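Local coordinates for protein endo-1,3-beta-glucanase, family GH16 (Zobellia galactanivorans, PDB 5FUI) that is a laminarinase whose C-terminal family 6 carbohydrate-binding module, the part in this crystal, binds the beta-1,3-glucan laminarin, at residues R72-L77 with G115-S120; Y20-Q25 with G42-Y47; P53-Y58 with V107-Y112; I60-A65 with V101-N106. All coordinates share one frame; numbering follows the deposited sequence.

Contact 1: residues R72-L77 with G115-S120. With APY (2-aminomethyl-pyridine), chain C.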
loop_
_atom_site.group_PDB
_atom_site.type_symbol
_atom_site.label_atom_id
_atom_site.label_comp_id
_atom_site.label_asym_id
_atom_site.label_seq_id
_atom_site.Cartn_x
_atom_site.Cartn_y
_atom_site.Cartn_z
ATOM N N ARG A 72 8.136 1.278 -6.846
ATOM C CA ARG A 72 8.386 0.049 -6.071
ATOM C C ARG A 72 8.222 0.419 -4.633
ATOM O O ARG A 72 8.669 1.500 -4.197
ATOM C CB ARG A 72 9.836 -0.461 -6.329
ATOM C CG ARG A 72 10.019 -1.848 -5.750
ATOM C CD ARG A 72 11.520 -2.222 -5.966
ATOM N NE ARG A 72 11.678 -3.593 -5.494
ATOM C CZ ARG A 72 11.668 -4.662 -6.247
ATOM N NH1 ARG A 72 11.593 -4.560 -7.563
ATOM N NH2 ARG A 72 11.789 -5.841 -5.681
ATOM N N PHE A 73 7.579 -0.451 -3.866
ATOM C CA PHE A 73 7.432 -0.178 -2.430
ATOM C C PHE A 73 7.481 -1.470 -1.638
ATOM O O PHE A 73 7.293 -2.570 -2.199
ATOM C CB PHE A 73 6.153 0.635 -2.113
ATOM C CG PHE A 73 4.865 -0.048 -2.501
ATOM C CD1 PHE A 73 4.296 0.196 -3.815
ATOM C CD2 PHE A 73 4.178 -0.854 -1.574
ATOM C CE1 PHE A 73 3.079 -0.383 -4.094
ATOM C CE2 PHE A 73 2.962 -1.430 -1.895
ATOM C CZ PHE A 73 2.385 -1.171 -3.140
ATOM N N SER A 74 7.807 -1.326 -0.351
ATOM C CA SER A 74 7.798 -2.503 0.584
ATOM C C SER A 74 6.664 -2.332 1.566
ATOM O O SER A 74 6.227 -1.218 1.852
ATOM C CB SER A 74 9.126 -2.612 1.358
ATOM O OG SER A 74 9.310 -1.407 2.158
ATOM N N SER A 75 6.153 -3.467 2.012
ATOM C CA SER A 75 5.145 -3.483 3.101
ATOM C C SER A 75 5.762 -4.198 4.329
ATOM O O SER A 75 6.578 -5.124 4.198
ATOM C CB SER A 75 3.842 -4.163 2.709
ATOM O OG SER A 75 4.146 -5.450 2.218
ATOM N N ASP A 76 5.377 -3.702 5.526
ATOM C CA ASP A 76 5.935 -4.261 6.760
ATOM C C ASP A 76 5.004 -4.092 7.922
ATOM O O ASP A 76 4.056 -3.283 7.845
ATOM C CB ASP A 76 7.285 -3.579 7.075
ATOM C CG ASP A 76 7.124 -2.201 7.602
ATOM O OD1 ASP A 76 6.856 -2.024 8.785
ATOM O OD2 ASP A 76 7.168 -1.207 6.813
ATOM N N LEU A 77 5.242 -4.881 8.977
ATOM C CA LEU A 77 4.519 -4.713 10.234
ATOM C C LEU A 77 5.495 -4.239 11.332
ATOM O O LEU A 77 6.686 -4.676 11.388
ATOM C CB LEU A 77 3.945 -6.086 10.657
ATOM C CG LEU A 77 3.025 -6.740 9.637
ATOM C CD1 LEU A 77 2.620 -8.117 10.167
ATOM C CD2 LEU A 77 1.875 -5.817 9.181
ATOM N N GLY A 115 3.009 -0.667 7.439
ATOM C CA GLY A 115 3.753 0.386 6.814
ATOM C C GLY A 115 3.995 0.102 5.332
ATOM O O GLY A 115 4.266 -1.047 4.964
ATOM N N LEU A 116 3.920 1.157 4.508
ATOM C CA LEU A 116 4.315 1.091 3.083
ATOM C C LEU A 116 5.446 2.072 2.863
ATOM O O LEU A 116 5.322 3.220 3.299
ATOM C CB LEU A 116 3.106 1.505 2.149
ATOM C CG LEU A 116 1.914 0.560 2.327
ATOM C CD1 LEU A 116 0.829 1.007 1.347
ATOM C CD2 LEU A 116 2.362 -0.862 2.092
ATOM N N TYR A 117 6.536 1.591 2.277
ATOM C CA TYR A 117 7.695 2.448 2.162
ATOM C C TYR A 117 8.107 2.483 0.709
ATOM O O TYR A 117 8.376 1.434 0.093
ATOM C CB TYR A 117 8.837 1.804 3.015
ATOM C CG TYR A 117 9.850 2.792 3.554
ATOM C CD1 TYR A 117 10.647 3.527 2.694
ATOM C CD2 TYR A 117 9.961 3.042 4.954
ATOM C CE1 TYR A 117 11.592 4.454 3.178
ATOM C CE2 TYR A 117 10.875 3.929 5.453
ATOM C CZ TYR A 117 11.725 4.593 4.586
ATOM O OH TYR A 117 12.603 5.519 5.143
ATOM N N SER A 118 8.207 3.673 0.139
ATOM C CA SER A 118 8.578 3.812 -1.260
ATOM C C SER A 118 10.082 3.636 -1.462
ATOM O O SER A 118 10.905 4.441 -0.987
ATOM C CB SER A 118 8.185 5.205 -1.719
ATOM O OG SER A 118 8.525 5.358 -3.106
ATOM N N ILE A 119 10.412 2.575 -2.160
ATOM C CA ILE A 119 11.794 2.335 -2.596
ATOM C C ILE A 119 12.105 3.167 -3.819
ATOM O O ILE A 119 13.203 3.788 -3.895
ATOM C CB ILE A 119 11.963 0.839 -2.948
ATOM C CG1 ILE A 119 11.781 0.028 -1.634
ATOM C CG2 ILE A 119 13.342 0.578 -3.618
ATOM C CD1 ILE A 119 11.604 -1.480 -1.938
ATOM N N SER A 120 11.209 3.181 -4.798
ATOM C CA SER A 120 11.367 4.009 -5.997
ATOM C C SER A 120 9.988 4.725 -6.180
ATOM O O SER A 120 8.906 4.062 -6.181
ATOM C CB SER A 120 11.635 3.152 -7.218
ATOM O OG SER A 120 11.857 4.039 -8.268
HETATM N N APY C . 7.295 1.092 8.163
HETATM C CM APY C . 6.900 2.110 7.210
HETATM C C2 APY C . 7.432 3.210 8.113
HETATM C C3 APY C . 8.684 3.721 7.861
HETATM C C4 APY C . 9.262 4.687 8.719
HETATM C C5 APY C . 8.575 5.045 9.893
HETATM C C6 APY C . 7.319 4.518 10.151
HETATM N N1 APY C . 6.799 3.576 9.285
#

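Contact 2: residues Y20-Q25 with G42-Y47. With APY (2-aminomethyl-pyridine), chain C.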
loop_
_atom_site.group_PDB
_atom_site.type_symbol
_atom_site.label_atom_id
_atom_site.label_comp_id
_atom_site.label_asym_id
_atom_site.label_seq_id
_atom_site.Cartn_x
_atom_site.Cartn_y
_atom_site.Cartn_z
ATOM N N TYR A 20 0.445 8.453 9.942
ATOM C CA TYR A 20 1.676 9.209 9.728
ATOM C C TYR A 20 2.101 8.969 8.314
ATOM O O TYR A 20 1.852 7.923 7.790
ATOM C CB TYR A 20 2.784 8.779 10.649
ATOM C CG TYR A 20 2.373 8.742 12.145
ATOM C CD1 TYR A 20 2.229 9.897 12.891
ATOM C CD2 TYR A 20 2.190 7.510 12.748
ATOM C CE1 TYR A 20 1.890 9.809 14.260
ATOM C CE2 TYR A 20 1.869 7.367 14.059
ATOM C CZ TYR A 20 1.723 8.503 14.821
ATOM O OH TYR A 20 1.378 8.286 16.155
ATOM N N SER A 21 2.853 9.927 7.780
ATOM C CA SER A 21 3.423 9.788 6.443
ATOM C C SER A 21 4.657 10.691 6.324
ATOM O O SER A 21 4.910 11.626 7.177
ATOM C CB SER A 21 2.440 10.200 5.340
ATOM O OG SER A 21 2.148 11.615 5.448
ATOM N N ASN A 22 5.421 10.445 5.271
ATOM C CA ASN A 22 6.528 11.308 4.897
ATOM C C ASN A 22 6.433 11.563 3.416
ATOM O O ASN A 22 6.377 10.629 2.666
ATOM C CB ASN A 22 7.874 10.589 5.167
ATOM C CG ASN A 22 9.072 11.355 4.625
ATOM O OD1 ASN A 22 9.897 10.801 3.884
ATOM N ND2 ASN A 22 9.204 12.573 5.036
ATOM N N ASP A 23 6.459 12.833 3.034
ATOM C CA ASP A 23 6.666 13.212 1.637
ATOM C C ASP A 23 5.681 12.593 0.656
ATOM O O ASP A 23 6.056 12.108 -0.409
ATOM C CB ASP A 23 8.143 12.991 1.201
ATOM C CG ASP A 23 8.529 13.722 -0.043
ATOM O OD1 ASP A 23 7.822 14.717 -0.425
ATOM O OD2 ASP A 23 9.471 13.243 -0.745
ATOM N N VAL A 24 4.392 12.680 1.007
ATOM C CA VAL A 24 3.344 12.314 0.054
ATOM C C VAL A 24 2.249 13.356 0.076
ATOM O O VAL A 24 2.223 14.217 0.995
ATOM C CB VAL A 24 2.725 10.931 0.395
ATOM C CG1 VAL A 24 3.786 9.804 0.358
ATOM C CG2 VAL A 24 1.933 10.950 1.707
ATOM N N GLN A 25 1.338 13.312 -0.912
ATOM C CA GLN A 25 0.224 14.240 -0.827
ATOM C C GLN A 25 -1.039 13.514 -1.259
ATOM O O GLN A 25 -1.032 12.614 -2.063
ATOM C CB GLN A 25 0.410 15.412 -1.791
ATOM C CG GLN A 25 1.552 16.329 -1.327
ATOM C CD GLN A 25 1.821 17.453 -2.252
ATOM O OE1 GLN A 25 0.907 18.062 -2.784
ATOM N NE2 GLN A 25 3.086 17.696 -2.498
ATOM N N GLY A 42 11.811 7.168 -0.735
ATOM C CA GLY A 42 11.886 7.483 0.667
ATOM C C GLY A 42 10.633 8.034 1.309
ATOM O O GLY A 42 10.541 8.181 2.554
ATOM N N SER A 43 9.581 8.314 0.489
ATOM C CA SER A 43 8.223 8.546 1.032
ATOM C C SER A 43 7.693 7.263 1.704
ATOM O O SER A 43 8.107 6.166 1.372
ATOM C CB SER A 43 7.299 8.861 -0.122
ATOM O OG SER A 43 7.712 10.044 -0.800
ATOM N N TRP A 44 6.788 7.438 2.674
ATOM C CA TRP A 44 6.137 6.324 3.287
ATOM C C TRP A 44 4.847 6.697 3.933
ATOM O O TRP A 44 4.546 7.911 4.122
ATOM C CB TRP A 44 7.058 5.596 4.316
ATOM C CG TRP A 44 7.645 6.545 5.376
ATOM C CD1 TRP A 44 8.854 7.225 5.358
ATOM C CD2 TRP A 44 6.951 7.001 6.600
ATOM N NE1 TRP A 44 8.986 8.026 6.483
ATOM C CE2 TRP A 44 7.827 7.956 7.247
ATOM C CE3 TRP A 44 5.653 6.772 7.149
ATOM C CZ2 TRP A 44 7.468 8.600 8.400
ATOM C CZ3 TRP A 44 5.339 7.412 8.386
ATOM C CH2 TRP A 44 6.240 8.286 8.971
ATOM N N MET A 45 4.070 5.679 4.301
ATOM C CA MET A 45 2.791 5.898 4.990
ATOM C C MET A 45 2.658 4.820 6.031
ATOM O O MET A 45 3.038 3.662 5.771
ATOM C CB MET A 45 1.626 5.818 4.029
ATOM C CG MET A 45 1.621 6.839 2.912
ATOM S SD MET A 45 2.571 6.260 1.402
ATOM C CE MET A 45 1.382 5.199 0.691
ATOM N N SER A 46 2.027 5.123 7.147
ATOM C CA SER A 46 1.875 4.143 8.222
ATOM C C SER A 46 0.401 4.111 8.687
ATOM O O SER A 46 -0.173 5.158 8.959
ATOM C CB SER A 46 2.802 4.553 9.385
ATOM O OG SER A 46 2.743 3.748 10.522
ATOM N N TYR A 47 -0.131 2.900 8.870
ATOM C CA TYR A 47 -1.560 2.663 9.220
ATOM C C TYR A 47 -1.614 1.840 10.517
ATOM O O TYR A 47 -1.288 0.668 10.541
ATOM C CB TYR A 47 -2.192 1.852 8.076
ATOM C CG TYR A 47 -2.048 2.502 6.722
ATOM C CD1 TYR A 47 -0.895 2.280 5.916
ATOM C CD2 TYR A 47 -3.047 3.414 6.234
ATOM C CE1 TYR A 47 -0.771 2.891 4.661
ATOM C CE2 TYR A 47 -2.906 4.024 4.975
ATOM C CZ TYR A 47 -1.724 3.800 4.215
ATOM O OH TYR A 47 -1.516 4.367 3.007
HETATM N N APY C . 7.295 1.092 8.163
HETATM C CM APY C . 6.900 2.110 7.210
HETATM C C2 APY C . 7.432 3.210 8.113
HETATM C C3 APY C . 8.684 3.721 7.861
HETATM C C4 APY C . 9.262 4.687 8.719
HETATM C C5 APY C . 8.575 5.045 9.893
HETATM C C6 APY C . 7.319 4.518 10.151
HETATM N N1 APY C . 6.799 3.576 9.285
#

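Contact 3: residues P53-Y58 with V107-Y112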
loop_
_atom_site.group_PDB
_atom_site.type_symbol
_atom_site.label_atom_id
_atom_site.label_comp_id
_atom_site.label_asym_id
_atom_site.label_seq_id
_atom_site.Cartn_x
_atom_site.Cartn_y
_atom_site.Cartn_z
ATOM N N PRO A 53 -6.845 -11.481 12.008
ATOM C CA PRO A 53 -7.514 -12.248 13.110
ATOM C C PRO A 53 -7.053 -13.683 13.214
ATOM O O PRO A 53 -7.281 -14.296 14.268
ATOM C CB PRO A 53 -8.984 -12.292 12.693
ATOM C CG PRO A 53 -8.983 -11.997 11.215
ATOM C CD PRO A 53 -7.824 -11.035 10.974
ATOM N N SER A 54 -6.457 -14.247 12.165
ATOM C CA SER A 54 -5.976 -15.607 12.216
ATOM C C SER A 54 -4.485 -15.676 11.728
ATOM O O SER A 54 -3.957 -14.745 11.042
ATOM C CB SER A 54 -6.902 -16.580 11.509
ATOM O OG SER A 54 -7.020 -16.264 10.190
ATOM N N SER A 55 -3.772 -16.725 12.111
ATOM C CA SER A 55 -2.409 -16.945 11.654
ATOM C C SER A 55 -2.510 -17.706 10.353
ATOM O O SER A 55 -3.200 -18.730 10.233
ATOM C CB SER A 55 -1.692 -17.766 12.664
ATOM O OG SER A 55 -1.604 -17.064 13.902
ATOM N N GLY A 56 -1.830 -17.260 9.332
ATOM C CA GLY A 56 -1.919 -17.996 8.107
ATOM C C GLY A 56 -1.618 -17.062 6.934
ATOM O O GLY A 56 -1.056 -15.939 7.119
ATOM N N ASN A 57 -1.941 -17.525 5.750
ATOM C CA ASN A 57 -1.634 -16.793 4.542
ATOM C C ASN A 57 -2.724 -15.820 4.183
ATOM O O ASN A 57 -3.896 -16.135 4.238
ATOM C CB ASN A 57 -1.236 -17.725 3.404
ATOM C CG ASN A 57 0.025 -18.506 3.766
ATOM O OD1 ASN A 57 1.071 -17.957 4.202
ATOM N ND2 ASN A 57 -0.101 -19.803 3.650
ATOM N N TYR A 58 -2.320 -14.613 3.881
ATOM C CA TYR A 58 -3.250 -13.573 3.459
ATOM C C TYR A 58 -2.901 -13.089 2.043
ATOM O O TYR A 58 -1.690 -13.026 1.661
ATOM C CB TYR A 58 -3.103 -12.332 4.349
ATOM C CG TYR A 58 -3.654 -12.528 5.727
ATOM C CD1 TYR A 58 -2.951 -13.221 6.703
ATOM C CD2 TYR A 58 -4.940 -12.061 6.051
ATOM C CE1 TYR A 58 -3.444 -13.409 7.969
ATOM C CE2 TYR A 58 -5.505 -12.220 7.316
ATOM C CZ TYR A 58 -4.744 -12.921 8.295
ATOM O OH TYR A 58 -5.327 -13.100 9.545
ATOM N N VAL A 107 1.187 -14.289 8.047
ATOM C CA VAL A 107 1.197 -13.383 9.185
ATOM C C VAL A 107 0.634 -14.140 10.368
ATOM O O VAL A 107 -0.376 -14.802 10.206
ATOM C CB VAL A 107 0.297 -12.147 8.870
ATOM C CG1 VAL A 107 0.355 -11.187 10.029
ATOM C CG2 VAL A 107 0.867 -11.455 7.632
ATOM N N SER A 108 1.262 -14.037 11.557
ATOM C CA SER A 108 0.607 -14.634 12.747
ATOM C C SER A 108 -0.443 -13.658 13.301
ATOM O O SER A 108 -0.324 -12.378 13.217
ATOM C CB SER A 108 1.615 -15.030 13.826
ATOM O OG SER A 108 2.288 -13.875 14.245
ATOM N N ALA A 109 -1.507 -14.227 13.864
ATOM C CA ALA A 109 -2.595 -13.378 14.346
ATOM C C ALA A 109 -2.177 -12.233 15.289
ATOM O O ALA A 109 -1.382 -12.414 16.260
ATOM C CB ALA A 109 -3.711 -14.253 15.005
ATOM N N GLY A 110 -2.674 -11.046 15.018
ATOM C CA GLY A 110 -2.361 -9.960 15.913
ATOM C C GLY A 110 -2.876 -8.663 15.321
ATOM O O GLY A 110 -3.465 -8.663 14.220
ATOM N N THR A 111 -2.622 -7.550 16.000
ATOM C CA THR A 111 -2.954 -6.242 15.514
ATOM C C THR A 111 -1.650 -5.451 15.436
ATOM O O THR A 111 -0.897 -5.419 16.441
ATOM C CB THR A 111 -3.921 -5.518 16.507
ATOM O OG1 THR A 111 -5.135 -6.284 16.511
ATOM C CG2 THR A 111 -4.249 -4.077 16.012
ATOM N N TYR A 112 -1.380 -4.870 14.264
ATOM C CA TYR A 112 -0.096 -4.315 13.928
ATOM C C TYR A 112 -0.201 -2.955 13.275
ATOM O O TYR A 112 -1.189 -2.629 12.606
ATOM C CB TYR A 112 0.665 -5.267 12.911
ATOM C CG TYR A 112 0.765 -6.696 13.390
ATOM C CD1 TYR A 112 1.705 -7.046 14.295
ATOM C CD2 TYR A 112 -0.027 -7.692 12.907
ATOM C CE1 TYR A 112 1.840 -8.351 14.714
ATOM C CE2 TYR A 112 0.067 -9.018 13.311
ATOM C CZ TYR A 112 0.993 -9.349 14.219
ATOM O OH TYR A 112 1.086 -10.672 14.637
#

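Contact 4: residues I60-A65 with V101-N106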
loop_
_atom_site.group_PDB
_atom_site.type_symbol
_atom_site.label_atom_id
_atom_site.label_comp_id
_atom_site.label_asym_id
_atom_site.label_seq_id
_atom_site.Cartn_x
_atom_site.Cartn_y
_atom_site.Cartn_z
ATOM N N ILE A 60 -2.800 -9.718 0.023
ATOM C CA ILE A 60 -2.861 -8.269 0.239
ATOM C C ILE A 60 -2.763 -7.627 -1.169
ATOM O O ILE A 60 -1.816 -7.833 -1.925
ATOM C CB ILE A 60 -1.760 -7.713 1.143
ATOM C CG1 ILE A 60 -1.676 -8.556 2.492
ATOM C CG2 ILE A 60 -2.080 -6.228 1.378
ATOM C CD1 ILE A 60 -0.668 -7.932 3.479
ATOM N N GLU A 61 -3.842 -6.902 -1.486
ATOM C CA GLU A 61 -4.019 -6.226 -2.805
ATOM C C GLU A 61 -3.780 -4.760 -2.657
ATOM O O GLU A 61 -4.136 -4.186 -1.618
ATOM C CB GLU A 61 -5.450 -6.388 -3.325
ATOM C CG GLU A 61 -5.812 -7.821 -3.790
ATOM C CD GLU A 61 -7.291 -7.869 -3.995
ATOM O OE1 GLU A 61 -8.017 -7.995 -2.981
ATOM O OE2 GLU A 61 -7.768 -7.737 -5.182
ATOM N N TYR A 62 -3.193 -4.158 -3.687
ATOM C CA TYR A 62 -2.855 -2.743 -3.712
ATOM C C TYR A 62 -3.364 -2.142 -4.998
ATOM O O TYR A 62 -3.001 -2.599 -6.099
ATOM C CB TYR A 62 -1.300 -2.496 -3.615
ATOM C CG TYR A 62 -0.687 -3.146 -2.394
ATOM C CD1 TYR A 62 -0.281 -4.448 -2.378
ATOM C CD2 TYR A 62 -0.565 -2.390 -1.200
ATOM C CE1 TYR A 62 0.283 -4.999 -1.215
ATOM C CE2 TYR A 62 -0.009 -2.934 -0.026
ATOM C CZ TYR A 62 0.380 -4.219 -0.057
ATOM O OH TYR A 62 0.957 -4.745 1.068
ATOM N N ARG A 63 -4.241 -1.142 -4.871
ATOM C CA ARG A 63 -4.838 -0.450 -6.034
ATOM C C ARG A 63 -3.970 0.711 -6.373
ATOM O O ARG A 63 -3.888 1.707 -5.640
ATOM C CB ARG A 63 -6.277 -0.071 -5.730
ATOM C CG ARG A 63 -7.109 0.524 -6.898
ATOM C CD ARG A 63 -7.309 -0.612 -7.922
ATOM N NE ARG A 63 -8.233 -0.164 -8.985
ATOM C CZ ARG A 63 -8.507 -0.902 -10.065
ATOM N NH1 ARG A 63 -7.935 -2.119 -10.249
ATOM N NH2 ARG A 63 -9.339 -0.414 -11.015
ATOM N N VAL A 64 -3.217 0.550 -7.467
ATOM C CA VAL A 64 -2.053 1.445 -7.797
ATOM C C VAL A 64 -2.129 1.982 -9.231
ATOM O O VAL A 64 -2.807 1.397 -10.079
ATOM C CB VAL A 64 -0.686 0.723 -7.589
ATOM C CG1 VAL A 64 -0.510 0.429 -6.075
ATOM C CG2 VAL A 64 -0.557 -0.555 -8.419
ATOM N N ALA A 65 -1.408 3.073 -9.512
ATOM C CA ALA A 65 -1.279 3.588 -10.865
ATOM C C ALA A 65 0.087 4.173 -11.051
ATOM O O ALA A 65 0.717 4.659 -10.062
ATOM C CB ALA A 65 -2.301 4.731 -11.016
ATOM N N VAL A 101 -2.303 -4.869 -7.888
ATOM C CA VAL A 101 -1.232 -5.863 -7.711
ATOM C C VAL A 101 -1.400 -6.484 -6.327
ATOM O O VAL A 101 -2.141 -5.982 -5.465
ATOM C CB VAL A 101 0.186 -5.224 -7.900
ATOM C CG1 VAL A 101 0.332 -4.706 -9.371
ATOM C CG2 VAL A 101 0.421 -4.104 -6.830
ATOM N N SER A 102 -0.650 -7.548 -6.084
ATOM C CA SER A 102 -0.821 -8.245 -4.794
ATOM C C SER A 102 0.436 -8.944 -4.328
ATOM O O SER A 102 1.366 -9.169 -5.085
ATOM C CB SER A 102 -1.980 -9.221 -4.840
ATOM O OG SER A 102 -1.634 -10.348 -5.712
ATOM N N GLN A 103 0.404 -9.331 -3.061
ATOM C CA GLN A 103 1.365 -10.272 -2.511
ATOM C C GLN A 103 0.591 -11.252 -1.637
ATOM O O GLN A 103 -0.456 -10.911 -1.124
ATOM C CB GLN A 103 2.415 -9.506 -1.700
ATOM C CG GLN A 103 1.837 -8.823 -0.458
ATOM C CD GLN A 103 2.773 -7.859 0.260
ATOM O OE1 GLN A 103 2.284 -7.088 1.060
ATOM N NE2 GLN A 103 4.058 -7.919 0.041
ATOM N N THR A 104 1.126 -12.460 -1.525
ATOM C CA THR A 104 0.559 -13.488 -0.626
ATOM C C THR A 104 1.567 -13.785 0.439
ATOM O O THR A 104 2.702 -14.228 0.107
ATOM C CB THR A 104 0.155 -14.759 -1.408
ATOM O OG1 THR A 104 -0.836 -14.441 -2.392
ATOM C CG2 THR A 104 -0.464 -15.799 -0.520
ATOM N N VAL A 105 1.208 -13.460 1.692
ATOM C CA VAL A 105 2.213 -13.523 2.727
ATOM C C VAL A 105 1.622 -14.136 4.015
ATOM O O VAL A 105 0.444 -14.108 4.250
ATOM C CB VAL A 105 2.883 -12.128 2.827
ATOM C CG1 VAL A 105 1.879 -11.003 3.145
ATOM C CG2 VAL A 105 4.127 -12.111 3.685
ATOM N N ASN A 106 2.476 -14.681 4.862
ATOM C CA ASN A 106 2.058 -15.355 6.068
ATOM C C ASN A 106 2.250 -14.464 7.266
ATOM O O ASN A 106 3.311 -13.930 7.444
ATOM C CB ASN A 106 2.913 -16.609 6.189
ATOM C CG ASN A 106 2.434 -17.551 7.261
ATOM O OD1 ASN A 106 1.843 -18.574 6.958
ATOM N ND2 ASN A 106 2.751 -17.246 8.517
#

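Contact 1: residues R72-L77 with G115-S120
R72 and the I119-S120 pair form a classic beta bulge at one end of an antiparallel pairing in the five-stranded sheet of this CBM6 beta-sandwich. The carbonyl O of R72 takes two N-H groups from the same face of its plane: I119 N at 2.9 Å on a bent bond (133° at the hydrogen) and S120 N on a nearly straight one. The extra residue shifts the register by one before F73 meets S118.

The R72 side chain runs out extended beside I119, both pointing the same way. Its CB faces S120 CB, CG comes against I119 CD1, CD lies 4.1 Å from I119 CG2, and NE still passes CD1, which sits at the guanidinium edge. At the tip the guanidinium, through NE, forms a salt bridge with OE1 of E86 in strand 82-88.

On the interior face F73 and L116 also lie side by side, CE2 of F73 being 4.1 Å from CD2 of L116, while S75 CB packs on the same methyl at 3.7 Å.

On the other face, G115 lies beside the 2-aminomethyl-pyridine. Y117 brings its ring edge to the ligand, CD2 to C3 at 3.2 Å. D76 holds the amine: its OD1 bond is weak, whereas OD2 accepts from the ligand N at 2.7 Å.

Contact 2: residues Y20-Q25 with G42-Y47
W44 lies folded back over strand 20-22, its indole sandwiched between that strand and the bound 2-aminomethyl-pyridine. Its CG sits between the backbone N and the carbonyl carbon (chi1 53°), a turn that carries the ring across to the neighbouring strand. N22 crosses it at about a right angle and sets CB over the five-membered ring, 3.4 Å from the centroid and 27° off the normal, a CH-pi contact. Further along the same face the backbone of S21 lies toward the ring's rim; Y20 CB instead meets the benzene end of the indole close to its plane, 3.7 Å from W44 CZ3. The pyridine occupies the opposite face, its C4 over the centre of the indole and 3.9 Å from W44 CE2.

Beneath this, the strands run antiparallel, with N22 N bonded to W44 O at 2.9 Å and S46 N to Y20 O. Where the pairing ends, S43 OG donates to D23 O at 2.7 Å, approaching from above the carbonyl plane, and it also bonds to N40 N. On the other side of the sheet M45 bends at chi2 and chi3, leaving SD 3.9 Å from V24 CG1.

With Y117 meeting W44 at about 30° and D76 holding the ligand amine, this aromatic platform is consistent with the concave-face sugar-binding site known in CBM6 modules.

Contact 3: residues P53-Y58 with V107-Y112
The carbonyl O of V107 has two partners in the opposite segment: G56 N donates a hydrogen bond at 3.0 Å, and S55 CA adds a weaker CA-H...O contact at 3.3 Å. V107 N returns a bond to G56 O, closing a single antiparallel hydrogen-bonded pair.

Past that pair the chain turns, and S55 takes over. With its hydroxyl anti to the carbonyl carbon (chi1 -63°), OG reaches A109 N at 2.8 Å in an almost straight bond, 173° at the hydrogen. A109 CB leans against the backbone of the first segment, 3.6 Å from P53 O.

Two tyrosines brace the turns from within their own segments. Y58 OH donates to S54 O at 2.6 Å, while Y112 OH donates to S108 O at the same length but from well above the carbonyl plane. The Y58 ring crosses V107 at about a right angle, CE1 lying 4.0 Å from V107 CB.

The contact closes one end of the sandwich: strands 56-66 and 97-107 pair here in the four-stranded sheet, the chain turns over into strand 110-118 of the five-stranded one, and L77 of strand 72-77 packs against both V107 and Y112.

Contact 4: residues I60-A65 with V101-N106
Strands 60-65 and 101-106 run antiparallel, their axes 4.6 Å apart at an angle of 162°, at the edge of the four-stranded sheet of the CBM6 beta-sandwich. I60 pairs with Q103 and Y62 with V101 as hydrogen-bonded pairs; the bond from I60 N to Q103 O is 2.9 Å long and nearly straight at both ends, and Y62 N reaches V101 O at 2.8 Å.

Between these pairs, E61 and S102 face away from the sandwich interior. S102 CB comes to 3.2 Å from I60 O, and the E61 carboxylate goes on to a salt bridge with R129 of strand 124-131.

The inward face carries the main side-chain packing. V101 CG2 touches Y62 CB and, at 4.0 Å, V64 CG2; the two valines cross at about a right angle. I60 and Q103 lie side by side, I60 CB 4.1 Å from Q103 CG.

Q103 leaves the backbone with CG between N and the carbonyl carbon (chi1 65°), then stays extended, which brings its amide across the hydroxyl end of Y62 at a slant, the amide and ring planes 72° apart. S75 OG, from the facing sheet, also bonds to Q103 OE1. That oxygen lies at the edge of the Y62 ring, and Y62 OH donates to it at 2.7 Å from above the amide plane.

Contacts 1 and 2 are neighbours in the five-stranded sheet, centres about 10 Å apart, joined by backbone bonds between S118 and G42-S43 and by one shared ligand. Contact 4 belongs to the four-stranded sheet; its centre is about 11 Å from that of contact 1, and Y62 packs on F73 and L116 across the interior. Contact 3 lies at the end of the sandwich, where the chain passes between sheets. Along the chain, contact 2 closes first; contact 4 nests within the loop closed by contact 3, and the segments of contact 1 alternate with those of both. The sheets are thus interwoven, leaving a ligand-bearing face at contacts 1 and 2.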